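Local coordinates for tungsten-containing formylmethanofuran dehydrogenase 2 subunit C (Methanothermobacter wolfeii, PDB 5T5I), which probably serves as a beta-helical subunit of the tungsten enzyme complex that interconverts carbon dioxide and formylmethanofuran in methanogenesis, at residues T151-G156 / I172-V177. Residues are numbered along the deposited sequence; the frame is centred on the assembly and turned at random.
Sequences TITVHG and IIKGDV
Strands 151-154 and 170-173 run parallel, in a register that sets T153 beside I172 and V154 beside I173. Three nearly straight backbone hydrogen bonds form the ladder: I172 N to I152 O (2.9 Å), V154 N to I172 O (2.9 Å) and, from the first residue past the second strand, K174 N to V154 O (2.9 Å, 179° at the hydrogen). I172 O also receives a CA-H...O contact from T153 CA (3.4 Å). Past the strands both chains bend with nearly the same backbone angles at H155-G156 and K174-G175, and a weak bond, G175 N to G156 O (3.0 Å), links the two turns.

Apolar contact lies on the buried face, where V154 and I173 point the same way. I173 CD1 reaches CB of V154 at 3.9 Å, brought there by a side chain bent at chi2 (-58°), while I173 CG2 lies against G156 O.

At the turn, K174 runs alongside H155 and lays CD over one imidazole face in a CH-pi contact, 4.0 Å from the ring centroid and displaced toward the rim. H155 NE2 is hydrogen-bonded to E127 of the neighbouring strand 125-128, and K174 NZ makes a long, weak ion pair with E193.

The pair forms successive rungs of a right-handed parallel beta-helix: strand 151-154 lies between 125-128 and 170-173, and 187-192 follows beyond.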
loop_
_atom_site.group_PDB
_atom_site.type_symbol
_atom_site.label_atom_id
_atom_site.label_comp_id
_atom_site.label_asym_id
_atom_site.label_seq_id
_atom_site.Cartn_x
_atom_site.Cartn_y
_atom_site.Cartn_z
ATOM N N THR C 151 28.813 35.107 -18.809
ATOM C CA THR C 151 27.409 34.980 -18.405
ATOM C C THR C 151 26.588 34.427 -19.572
ATOM O O THR C 151 26.704 34.917 -20.693
ATOM C CB THR C 151 26.819 36.321 -17.947
ATOM O OG1 THR C 151 27.640 36.860 -16.912
ATOM C CG2 THR C 151 25.391 36.181 -17.415
ATOM N N ILE C 152 25.749 33.431 -19.303
ATOM C CA ILE C 152 24.829 32.873 -20.295
ATOM C C ILE C 152 23.432 33.058 -19.733
ATOM O O ILE C 152 23.175 32.623 -18.612
ATOM C CB ILE C 152 25.106 31.373 -20.612
ATOM C CG1 ILE C 152 26.577 31.154 -21.022
ATOM C CG2 ILE C 152 24.131 30.879 -21.723
ATOM C CD1 ILE C 152 27.020 29.721 -21.016
ATOM N N THR C 153 22.533 33.669 -20.504
ATOM C CA THR C 153 21.126 33.858 -20.127
ATOM C C THR C 153 20.246 33.214 -21.207
ATOM O O THR C 153 20.385 33.546 -22.380
ATOM C CB THR C 153 20.766 35.338 -19.943
ATOM O OG1 THR C 153 21.696 35.938 -19.047
ATOM C CG2 THR C 153 19.348 35.522 -19.384
ATOM N N VAL C 154 19.374 32.289 -20.814
ATOM C CA VAL C 154 18.410 31.618 -21.704
ATOM C C VAL C 154 17.028 32.064 -21.219
ATOM O O VAL C 154 16.680 31.770 -20.075
ATOM C CB VAL C 154 18.565 30.073 -21.655
ATOM C CG1 VAL C 154 17.500 29.374 -22.508
ATOM C CG2 VAL C 154 19.956 29.647 -22.101
ATOM N N HIS C 155 16.250 32.763 -22.062
ATOM C CA HIS C 155 14.924 33.274 -21.668
ATOM C C HIS C 155 13.842 32.192 -21.666
ATOM O O HIS C 155 12.881 32.315 -20.916
ATOM C CB HIS C 155 14.506 34.476 -22.517
ATOM C CG HIS C 155 15.328 35.697 -22.249
ATOM N ND1 HIS C 155 14.752 36.860 -21.799
ATOM C CD2 HIS C 155 16.669 35.879 -22.317
ATOM C CE1 HIS C 155 15.738 37.729 -21.663
ATOM N NE2 HIS C 155 16.912 37.172 -21.933
ATOM N N GLY C 156 14.027 31.145 -22.471
ATOM C CA GLY C 156 13.114 30.010 -22.526
ATOM C C GLY C 156 13.592 28.886 -21.624
ATOM O O GLY C 156 14.200 29.133 -20.578
ATOM N N ILE C 172 21.948 31.673 -16.203
ATOM C CA ILE C 172 20.585 31.990 -15.780
ATOM C C ILE C 172 19.606 31.359 -16.781
ATOM O O ILE C 172 19.683 31.661 -17.972
ATOM C CB ILE C 172 20.358 33.522 -15.649
ATOM C CG1 ILE C 172 21.297 34.129 -14.577
ATOM C CG2 ILE C 172 18.884 33.826 -15.316
ATOM C CD1 ILE C 172 21.370 35.640 -14.578
ATOM N N ILE C 173 18.710 30.481 -16.311
ATOM C CA ILE C 173 17.643 29.896 -17.139
ATOM C C ILE C 173 16.352 30.513 -16.616
ATOM O O ILE C 173 15.989 30.274 -15.459
ATOM C CB ILE C 173 17.583 28.336 -17.069
ATOM C CG1 ILE C 173 18.961 27.686 -17.269
ATOM C CG2 ILE C 173 16.553 27.770 -18.076
ATOM C CD1 ILE C 173 19.697 28.001 -18.565
ATOM N N LYS C 174 15.671 31.314 -17.431
ATOM C CA LYS C 174 14.428 31.959 -16.997
ATOM C C LYS C 174 13.224 30.989 -17.015
ATOM O O LYS C 174 12.269 31.193 -16.276
ATOM C CB LYS C 174 14.168 33.233 -17.786
ATOM C CG LYS C 174 15.291 34.263 -17.609
ATOM C CD LYS C 174 14.957 35.642 -18.246
ATOM C CE LYS C 174 15.330 36.913 -17.493
ATOM N NZ LYS C 174 16.284 36.751 -16.351
ATOM N N GLY C 175 13.302 29.934 -17.828
ATOM C CA GLY C 175 12.298 28.882 -17.887
ATOM C C GLY C 175 12.669 27.672 -17.039
ATOM O O GLY C 175 13.330 27.790 -15.998
ATOM N N ASP C 176 12.256 26.493 -17.501
ATOM C CA ASP C 176 12.505 25.216 -16.829
ATOM C C ASP C 176 13.721 24.485 -17.400
ATOM O O ASP C 176 14.135 24.739 -18.530
ATOM C CB ASP C 176 11.279 24.304 -17.011
ATOM C CG ASP C 176 9.974 24.938 -16.581
ATOM O OD1 ASP C 176 9.971 25.643 -15.551
ATOM O OD2 ASP C 176 8.962 24.757 -17.296
ATOM N N VAL C 177 14.256 23.540 -16.620
ATOM C CA VAL C 177 15.307 22.614 -17.051
ATOM C C VAL C 177 14.808 21.183 -16.834
ATOM O O VAL C 177 13.871 20.952 -16.057
ATOM C CB VAL C 177 16.707 22.823 -16.422
ATOM C CG1 VAL C 177 17.241 24.225 -16.695
ATOM C CG2 VAL C 177 16.703 22.524 -14.936
#